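DNA repair protein RECN (Deinococcus radiodurans, PDB 4ABX) may take part in recombinational repair of damaged DNA as an ATP-binding, SMC-like protein, of which this chain is the coiled-coil domain. Local coordinates at residues A[22-26]-A[27-31]; A[64-68]-A[69-73]; A[94-97]-A[98-101]; A[125-128]-A[129-133]. All coordinates share one frame; numbering follows the deposited sequence.

Contact 1 of 4, residues A[22-26]-A[27-31]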
loop_
_atom_site.group_PDB
_atom_site.type_symbol
_atom_site.label_atom_id
_atom_site.label_comp_id
_atom_site.label_asym_id
_atom_site.label_seq_id
_atom_site.Cartn_x
_atom_site.Cartn_y
_atom_site.Cartn_z
ATOM N N GLN A 22 18.851 6.192 -56.802
ATOM C CA GLN A 22 19.305 7.090 -55.748
ATOM C C GLN A 22 18.804 6.627 -54.381
ATOM O O GLN A 22 19.577 6.571 -53.422
ATOM C CB GLN A 22 18.834 8.522 -56.020
ATOM C CG GLN A 22 19.353 9.551 -55.028
ATOM C CD GLN A 22 18.891 10.967 -55.351
ATOM O OE1 GLN A 22 17.914 11.169 -56.080
ATOM N NE2 GLN A 22 19.598 11.956 -54.813
ATOM N N GLU A 23 17.515 6.296 -54.291
ATOM C CA GLU A 23 16.931 5.887 -53.010
ATOM C C GLU A 23 17.663 4.697 -52.403
ATOM O O GLU A 23 18.020 4.705 -51.225
ATOM C CB GLU A 23 15.437 5.557 -53.140
ATOM C CG GLU A 23 14.804 5.192 -51.802
ATOM C CD GLU A 23 13.309 4.913 -51.888
ATOM O OE1 GLU A 23 12.822 4.522 -52.970
ATOM O OE2 GLU A 23 12.621 5.082 -50.859
ATOM N N ILE A 24 17.871 3.670 -53.217
ATOM C CA ILE A 24 18.576 2.468 -52.788
ATOM C C ILE A 24 20.045 2.740 -52.437
ATOM O O ILE A 24 20.579 2.204 -51.463
ATOM C CB ILE A 24 18.485 1.381 -53.884
ATOM C CG1 ILE A 24 17.051 0.853 -53.975
ATOM C CG2 ILE A 24 19.487 0.250 -53.625
ATOM C CD1 ILE A 24 16.756 0.060 -55.250
ATOM N N SER A 25 20.697 3.586 -53.224
ATOM C CA SER A 25 22.122 3.823 -53.042
ATOM C C SER A 25 22.398 4.641 -51.789
ATOM O O SER A 25 23.419 4.452 -51.127
ATOM C CB SER A 25 22.711 4.516 -54.276
ATOM O OG SER A 25 22.434 3.756 -55.439
ATOM N N GLU A 26 21.489 5.552 -51.464
ATOM C CA GLU A 26 21.653 6.385 -50.274
ATOM C C GLU A 26 21.587 5.572 -48.984
ATOM O O GLU A 26 22.217 5.927 -47.988
ATOM C CB GLU A 26 20.619 7.515 -50.247
ATOM C CG GLU A 26 20.895 8.600 -51.278
ATOM C CD GLU A 26 19.825 9.670 -51.306
ATOM O OE1 GLU A 26 18.760 9.464 -50.686
ATOM O OE2 GLU A 26 20.048 10.716 -51.952
ATOM N N VAL A 27 20.829 4.481 -49.011
ATOM C CA VAL A 27 20.690 3.613 -47.842
ATOM C C VAL A 27 21.781 2.548 -47.841
ATOM O O VAL A 27 22.251 2.112 -46.781
ATOM C CB VAL A 27 19.302 2.946 -47.808
ATOM C CG1 VAL A 27 19.211 1.948 -46.661
ATOM C CG2 VAL A 27 18.217 4.005 -47.693
ATOM N N SER A 28 22.179 2.137 -49.042
ATOM C CA SER A 28 23.255 1.170 -49.229
ATOM C C SER A 28 23.026 -0.137 -48.464
ATOM O O SER A 28 23.816 -0.499 -47.588
ATOM C CB SER A 28 24.601 1.796 -48.851
ATOM O OG SER A 28 25.657 0.898 -49.121
ATOM N N PRO A 29 21.947 -0.856 -48.807
ATOM C CA PRO A 29 21.611 -2.118 -48.140
ATOM C C PRO A 29 22.683 -3.187 -48.341
ATOM O O PRO A 29 23.143 -3.413 -49.460
ATOM C CB PRO A 29 20.303 -2.539 -48.819
ATOM C CG PRO A 29 20.302 -1.817 -50.133
ATOM C CD PRO A 29 20.964 -0.505 -49.847
ATOM N N ASP A 30 23.068 -3.840 -47.252
ATOM C CA ASP A 30 24.088 -4.881 -47.298
ATOM C C ASP A 30 23.477 -6.209 -46.877
ATOM O O ASP A 30 23.378 -6.505 -45.683
ATOM C CB ASP A 30 25.253 -4.505 -46.382
ATOM C CG ASP A 30 26.293 -5.608 -46.260
ATOM O OD1 ASP A 30 26.405 -6.450 -47.177
ATOM O OD2 ASP A 30 27.007 -5.624 -45.237
ATOM N N PRO A 31 23.057 -7.018 -47.863
ATOM C CA PRO A 31 22.365 -8.270 -47.551
ATOM C C PRO A 31 23.086 -9.033 -46.445
ATOM O O PRO A 31 24.307 -9.180 -46.485
ATOM C CB PRO A 31 22.423 -9.037 -48.870
ATOM C CG PRO A 31 22.474 -7.960 -49.919
ATOM C CD PRO A 31 23.303 -6.860 -49.309
HETATM O O HOH W 1 25.476 1.868 -52.212
#
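Ile24 meets Ser28 and Pro29 in a local contact where helix 6-27 runs out into the linker to helix 33-63. Ser28 takes a left-handed backbone conformation, phi 55°, and proline follows it, a familiar way of ending a helix. The carbonyl of Ile24 still receives a regular bond from the turn: Ser28 N lies 2.9 Å from Ile24 O, with an N-H...O angle of 149°. Val27 N adds a weak bond to the same oxygen, at 3.4 Å from Ile24 O. Pro29 CD lies against this oxygen, 3.2 Å from Ile24 O. Side chain to side chain, CD and CG of Pro29 reach the methyl CG2 of Ile24, with CD and CG2 4.1 Å apart and the two groups crossing at about a right angle. Ile24 CG2 stands anti to its own backbone N, beside the carbonyl carbon, and this turns it along the chain to the ring. Val27 CG2 rests 3.6 Å from Glu23 O. Beyond the turn, Ile24 packs on Val148 and Phe151 of helix 145-169. Pro29 cannot give Ser25 O the usual i+4 N-H; a water bonds that oxygen weakly and also Ser28 OG. Val27 O, and more weakly Ser28 O, take Arg130 of helix 121-141, whose positive guanidinium probably suits the negative end of the helix dipole.

Contact 2 of 4, residues A[64-68]-A[69-73]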
loop_
_atom_site.group_PDB
_atom_site.type_symbol
_atom_site.label_atom_id
_atom_site.label_comp_id
_atom_site.label_asym_id
_atom_site.label_seq_id
_atom_site.Cartn_x
_atom_site.Cartn_y
_atom_site.Cartn_z
ATOM N N GLY A 64 6.892 6.077 -5.059
ATOM C CA GLY A 64 5.632 6.673 -5.468
ATOM C C GLY A 64 4.975 7.421 -4.320
ATOM O O GLY A 64 5.242 7.134 -3.150
ATOM N N ASP A 65 4.124 8.388 -4.646
ATOM C CA ASP A 65 3.385 9.113 -3.615
ATOM C C ASP A 65 2.611 8.112 -2.768
ATOM O O ASP A 65 2.557 8.218 -1.538
ATOM C CB ASP A 65 2.446 10.141 -4.244
ATOM C CG ASP A 65 3.195 11.290 -4.891
ATOM O OD1 ASP A 65 4.030 11.915 -4.201
ATOM O OD2 ASP A 65 2.960 11.559 -6.089
ATOM N N LEU A 66 2.022 7.130 -3.444
ATOM C CA LEU A 66 1.440 5.973 -2.780
ATOM C C LEU A 66 2.366 4.777 -2.992
ATOM O O LEU A 66 2.609 4.364 -4.130
ATOM C CB LEU A 66 0.053 5.667 -3.343
ATOM C CG LEU A 66 -0.716 4.566 -2.605
ATOM C CD1 LEU A 66 -1.134 5.040 -1.222
ATOM C CD2 LEU A 66 -1.930 4.118 -3.404
ATOM N N ASN A 67 2.890 4.229 -1.903
ATOM C CA ASN A 67 3.817 3.107 -2.006
ATOM C C ASN A 67 3.613 2.052 -0.926
ATOM O O ASN A 67 3.037 2.324 0.132
ATOM C CB ASN A 67 5.266 3.604 -2.013
ATOM C CG ASN A 67 5.669 4.252 -0.703
ATOM O OD1 ASN A 67 6.065 3.572 0.244
ATOM N ND2 ASN A 67 5.575 5.574 -0.642
ATOM N N ALA A 68 4.092 0.845 -1.202
ATOM C CA ALA A 68 3.912 -0.283 -0.301
ATOM C C ALA A 68 4.529 -0.050 1.083
ATOM O O ALA A 68 3.879 -0.288 2.104
ATOM C CB ALA A 68 4.469 -1.549 -0.932
ATOM N N ALA A 69 5.776 0.413 1.117
ATOM C CA ALA A 69 6.469 0.629 2.386
ATOM C C ALA A 69 5.719 1.631 3.264
ATOM O O ALA A 69 5.604 1.446 4.475
ATOM C CB ALA A 69 7.901 1.100 2.145
ATOM N N GLY A 70 5.213 2.690 2.641
ATOM C CA GLY A 70 4.445 3.701 3.348
ATOM C C GLY A 70 3.198 3.135 3.998
ATOM O O GLY A 70 2.878 3.465 5.138
ATOM N N LEU A 71 2.484 2.272 3.280
ATOM C CA LEU A 71 1.273 1.672 3.838
ATOM C C LEU A 71 1.581 0.691 4.961
ATOM O O LEU A 71 0.874 0.645 5.970
ATOM C CB LEU A 71 0.438 1.000 2.748
ATOM C CG LEU A 71 -0.115 1.997 1.732
ATOM C CD1 LEU A 71 -0.960 1.284 0.691
ATOM C CD2 LEU A 71 -0.921 3.076 2.441
ATOM N N ILE A 72 2.635 -0.097 4.788
ATOM C CA ILE A 72 3.057 -1.015 5.835
ATOM C C ILE A 72 3.391 -0.230 7.104
ATOM O O ILE A 72 3.032 -0.632 8.209
ATOM C CB ILE A 72 4.264 -1.872 5.385
ATOM C CG1 ILE A 72 3.879 -2.741 4.182
ATOM C CG2 ILE A 72 4.771 -2.744 6.532
ATOM C CD1 ILE A 72 5.011 -3.643 3.678
ATOM N N GLY A 73 4.074 0.898 6.931
ATOM C CA GLY A 73 4.438 1.762 8.039
ATOM C C GLY A 73 3.233 2.302 8.784
ATOM O O GLY A 73 3.235 2.367 10.011
#
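The polar grip comes from Asn67, whose OD1 accepts from Gly70 N at 2.7 Å as the N-cap of helix 68-83. The N-H points well at the oxygen (154°), but the donor sits above the plane of the amide carbonyl, 38° out of it. At the other end of the same amide, Asn67 ND2 donates to Gly64 O at 3.0 Å, nearly in the amide plane, and the two bonds together fix the rotation of the group. With CG between the backbone N and the carbonyl carbon (chi1 66°), OD1 faces the first turn and ND2 faces Gly64 in the loop. A CB at Gly70 would stand tight against OD1; glycine avoids it. With an alanine here in place of Asn67, Gly70 N and Gly64 O would probably lose their shared partner and the helix its N-cap. Behind the cap the regular backbone bonds begin, Leu71 N to Asn67 O at 3.2 Å and Ile72 N to Ala68 O at 3.0 Å. This is the N-capped start of helix 68-83, after the short loop from helix 33-63. Ala68 and Ala69 also bond by backbone to Leu60 and Leu61 of the preceding helix. Ile72 CG1 lies beside a helix carbonyl, 3.2 Å from Ala68 O. The apolar pair is Leu66 and Leu71, whose CD1 and CD2 respectively meet obliquely at 4.2 Å. Across the dimer, Leu66 packs on Leu66 of the second subunit, Leu71 on its Leu71, and Ala68 on its Ile72.

Contact 3 of 4, residues A[94-97]-A[98-101]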
loop_
_atom_site.group_PDB
_atom_site.type_symbol
_atom_site.label_atom_id
_atom_site.label_comp_id
_atom_site.label_asym_id
_atom_site.label_seq_id
_atom_site.Cartn_x
_atom_site.Cartn_y
_atom_site.Cartn_z
ATOM N N ASN A 94 5.779 -6.944 15.255
ATOM C CA ASN A 94 7.201 -7.192 15.040
ATOM C C ASN A 94 7.468 -7.946 13.738
ATOM O O ASN A 94 8.397 -7.618 13.004
ATOM C CB ASN A 94 7.812 -7.930 16.233
ATOM C CG ASN A 94 8.044 -7.020 17.427
ATOM O OD1 ASN A 94 7.882 -7.431 18.576
ATOM N ND2 ASN A 94 8.437 -5.778 17.160
ATOM N N GLU A 95 6.646 -8.947 13.445
ATOM C CA GLU A 95 6.725 -9.632 12.162
ATOM C C GLU A 95 6.470 -8.674 10.997
ATOM O O GLU A 95 7.061 -8.817 9.922
ATOM C CB GLU A 95 5.750 -10.815 12.120
ATOM C CG GLU A 95 6.166 -11.958 13.035
ATOM C CD GLU A 95 5.075 -12.994 13.228
ATOM O OE1 GLU A 95 4.061 -12.941 12.502
ATOM O OE2 GLU A 95 5.233 -13.861 14.116
ATOM N N LEU A 96 5.598 -7.690 11.216
ATOM C CA LEU A 96 5.269 -6.716 10.180
ATOM C C LEU A 96 6.439 -5.754 9.929
ATOM O O LEU A 96 6.719 -5.388 8.785
ATOM C CB LEU A 96 3.985 -5.952 10.525
ATOM C CG LEU A 96 3.400 -5.072 9.417
ATOM C CD1 LEU A 96 3.136 -5.892 8.150
ATOM C CD2 LEU A 96 2.118 -4.384 9.889
ATOM N N ARG A 97 7.124 -5.359 10.997
ATOM C CA ARG A 97 8.353 -4.581 10.868
ATOM C C ARG A 97 9.382 -5.313 10.002
ATOM O O ARG A 97 10.028 -4.707 9.132
ATOM C CB ARG A 97 8.945 -4.265 12.245
ATOM C CG ARG A 97 8.219 -3.156 12.997
ATOM C CD ARG A 97 9.003 -2.707 14.225
ATOM N NE ARG A 97 8.422 -1.513 14.836
ATOM C CZ ARG A 97 7.696 -1.517 15.952
ATOM N NH1 ARG A 97 7.466 -2.656 16.593
ATOM N NH2 ARG A 97 7.205 -0.382 16.433
ATOM N N ALA A 98 9.538 -6.612 10.251
ATOM C CA ALA A 98 10.438 -7.441 9.455
ATOM C C ALA A 98 10.029 -7.450 7.980
ATOM O O ALA A 98 10.876 -7.382 7.095
ATOM C CB ALA A 98 10.488 -8.863 10.005
ATOM N N ALA A 99 8.728 -7.538 7.718
ATOM C CA ALA A 99 8.249 -7.505 6.346
ATOM C C ALA A 99 8.576 -6.162 5.694
ATOM O O ALA A 99 8.965 -6.115 4.529
ATOM C CB ALA A 99 6.758 -7.787 6.283
ATOM N N LEU A 100 8.412 -5.080 6.454
ATOM C CA LEU A 100 8.741 -3.737 5.979
ATOM C C LEU A 100 10.209 -3.633 5.608
ATOM O O LEU A 100 10.561 -3.083 4.559
ATOM C CB LEU A 100 8.402 -2.688 7.042
ATOM C CG LEU A 100 8.865 -1.251 6.783
ATOM C CD1 LEU A 100 8.310 -0.717 5.462
ATOM C CD2 LEU A 100 8.472 -0.343 7.944
ATOM N N GLU A 101 11.071 -4.157 6.474
ATOM C CA GLU A 101 12.498 -4.131 6.206
ATOM C C GLU A 101 12.834 -4.883 4.920
ATOM O O GLU A 101 13.651 -4.421 4.123
ATOM C CB GLU A 101 13.290 -4.690 7.391
ATOM C CG GLU A 101 13.323 -3.762 8.592
ATOM C CD GLU A 101 14.273 -4.238 9.678
ATOM O OE1 GLU A 101 15.096 -5.137 9.402
ATOM O OE2 GLU A 101 14.198 -3.706 10.807
#
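Two turns of helix 87-115 join Asn94-Arg97 to Ala98-Glu101 through four consecutive i to i+4 bonds. Ala98 N donates to Asn94 O at 3.1 Å, Ala99 N to Glu95 O at 3.0 Å, Leu100 N to Leu96 O at 2.9 Å, and Glu101 N to Arg97 O at 2.9 Å. The side chains touch mostly the carbonyls of the turn before. Leu100 CB lies 3.3 Å from Arg97 O, and the methyl of Ala98 lies 3.4 Å from Glu95 O. Glu101 CG, beside its backbone N and anti to the carbonyl carbon, comes 3.5 Å from Arg97 O. This is a stretch of the coiled coil in which the leucines at i and i+4 share one face: in both Leu96 and Leu100 CG stands anti to the backbone N (chi1 -170° and 172°), the same torsion, which sends both isobutyl groups to helix 68-83. There Leu96 packs on Ile72 and Val76, and Leu100 on Ala69 and Ile72. Between them in sequence, Ala99 is small; its CB comes no nearer than 4.5 Å to Leu96 CD1, and it meets Ser102 of the second subunit. Leu96 packs on Leu61 of the second subunit as well, and Glu95 on Ile106 of that subunit. The carboxylate of Glu95 is held by Gln91 of its own chain, and Ala98 O accepts from Ser102 OG one turn on.

Contact 4 of 4, residues A[125-128]-A[129-133]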
loop_
_atom_site.group_PDB
_atom_site.type_symbol
_atom_site.label_atom_id
_atom_site.label_comp_id
_atom_site.label_asym_id
_atom_site.label_seq_id
_atom_site.Cartn_x
_atom_site.Cartn_y
_atom_site.Cartn_z
ATOM N N ASP A 125 17.779 3.141 -30.375
ATOM C CA ASP A 125 17.111 3.971 -31.378
ATOM C C ASP A 125 17.822 3.929 -32.730
ATOM O O ASP A 125 17.184 3.993 -33.778
ATOM C CB ASP A 125 16.979 5.421 -30.900
ATOM C CG ASP A 125 15.761 5.638 -30.014
ATOM O OD1 ASP A 125 14.851 4.778 -30.019
ATOM O OD2 ASP A 125 15.710 6.675 -29.319
ATOM N N ARG A 126 19.144 3.821 -32.705
ATOM C CA ARG A 126 19.912 3.777 -33.940
ATOM C C ARG A 126 19.744 2.439 -34.656
ATOM O O ARG A 126 19.696 2.386 -35.884
ATOM C CB ARG A 126 21.383 4.077 -33.669
ATOM C CG ARG A 126 21.631 5.511 -33.231
ATOM C CD ARG A 126 23.106 5.876 -33.308
ATOM N NE ARG A 126 23.923 5.089 -32.389
ATOM C CZ ARG A 126 24.153 5.426 -31.124
ATOM N NH1 ARG A 126 23.622 6.537 -30.627
ATOM N NH2 ARG A 126 24.913 4.654 -30.355
ATOM N N VAL A 127 19.646 1.364 -33.882
ATOM C CA VAL A 127 19.405 0.039 -34.436
ATOM C C VAL A 127 18.031 -0.013 -35.085
ATOM O O VAL A 127 17.869 -0.575 -36.171
ATOM C CB VAL A 127 19.495 -1.050 -33.356
ATOM C CG1 VAL A 127 18.911 -2.354 -33.862
ATOM C CG2 VAL A 127 20.943 -1.236 -32.918
ATOM N N GLU A 128 17.043 0.573 -34.415
ATOM C CA GLU A 128 15.692 0.621 -34.955
ATOM C C GLU A 128 15.628 1.467 -36.225
ATOM O O GLU A 128 14.941 1.111 -37.180
ATOM C CB GLU A 128 14.701 1.145 -33.908
ATOM C CG GLU A 128 14.585 0.265 -32.666
ATOM C CD GLU A 128 13.382 0.618 -31.806
ATOM O OE1 GLU A 128 12.236 0.405 -32.262
ATOM O OE2 GLU A 128 13.583 1.106 -30.673
ATOM N N ALA A 129 16.344 2.588 -36.226
ATOM C CA ALA A 129 16.374 3.472 -37.384
ATOM C C ALA A 129 16.944 2.772 -38.622
ATOM O O ALA A 129 16.451 2.971 -39.732
ATOM C CB ALA A 129 17.162 4.738 -37.071
ATOM N N ARG A 130 17.978 1.955 -38.435
ATOM C CA ARG A 130 18.560 1.211 -39.553
ATOM C C ARG A 130 17.581 0.159 -40.064
ATOM O O ARG A 130 17.385 0.012 -41.270
ATOM C CB ARG A 130 19.883 0.544 -39.152
ATOM C CG ARG A 130 20.584 -0.206 -40.298
ATOM C CD ARG A 130 21.032 0.749 -41.417
ATOM N NE ARG A 130 21.666 0.050 -42.537
ATOM C CZ ARG A 130 21.919 0.607 -43.720
ATOM N NH1 ARG A 130 21.585 1.873 -43.944
ATOM N NH2 ARG A 130 22.498 -0.099 -44.683
ATOM N N LEU A 131 16.975 -0.573 -39.134
ATOM C CA LEU A 131 16.007 -1.609 -39.476
ATOM C C LEU A 131 14.799 -1.017 -40.194
ATOM O O LEU A 131 14.242 -1.623 -41.113
ATOM C CB LEU A 131 15.561 -2.350 -38.211
ATOM C CG LEU A 131 16.609 -3.288 -37.613
ATOM C CD1 LEU A 131 16.181 -3.796 -36.235
ATOM C CD2 LEU A 131 16.875 -4.440 -38.569
ATOM N N SER A 132 14.390 0.167 -39.759
ATOM C CA SER A 132 13.273 0.861 -40.385
ATOM C C SER A 132 13.625 1.283 -41.805
ATOM O O SER A 132 12.788 1.203 -42.702
ATOM C CB SER A 132 12.871 2.091 -39.574
ATOM O OG SER A 132 11.888 2.840 -40.268
ATOM N N ALA A 133 14.862 1.734 -42.005
ATOM C CA ALA A 133 15.296 2.164 -43.331
ATOM C C ALA A 133 15.346 0.971 -44.277
ATOM O O ALA A 133 14.934 1.067 -45.434
ATOM C CB ALA A 133 16.649 2.868 -43.263
#
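Ser132 N gives the shortest polar bond here, 2.8 Å to Glu128 O with an N-H...O angle of 152°. Ser132 CB leans on the same oxygen, 3.3 Å from Glu128 O. Three more backbone bonds stand before it, Ala129 N to Asp125 O at 2.9 Å, Arg130 N to Arg126 O, and Leu131 N to Val127 O at 3.1 Å, the last being the straightest at 165°. Leu131 and Val127 then pair by their side chains: they lie side by side, pointing the same way, with Leu131 CD1 3.9 Å from Val127 CG1. Leu131 CG also sits close to Val127 O, 3.3 Å from it, because it stands beside the backbone N and anti to the carbonyl carbon. The turn belongs to helix 121-141, which lies against helix 33-63 within the coiled-coil domain. Leu131 goes on to Leu37 and Leu41 of helix 33-63, where the side chain of Glu128 also meets Leu41. Ala129 CB lies 3.4 Å from Asp125 O. Arg130 leaves the turn. Its chain bends at chi2 (65°) and carries the guanidinium away from Asp125-Glu128 to Glu33, with which NE forms a salt bridge, and to the carbonyl of Val27, which accepts from NH1. One turn further on, Ser135 OG donates to Leu131 O.

In the fold
The four contacts fall into two pairs along the elongated coiled-coil domain. Contacts 1 and 4, with centres about 14 Å apart, are tied by Arg130: its NH1 lies 2.9 Å from Val27 O and its NH2 3.2 Å from Ser28 O, which secures the end of helix 6-27 to helix 121-141. Contacts 2 and 3, also about 14 Å between centres, pack through Ile72 and Leu100, Ile72 CG2 being 3.7 Å from Leu100 CB. Contacts 1 and 3 lie about 62 Å apart by their centres, on opposite sides of the chain's centre. Contacts 2 and 3 both touch the second subunit, whereas no other chain of the assembly touches contacts 1 and 4.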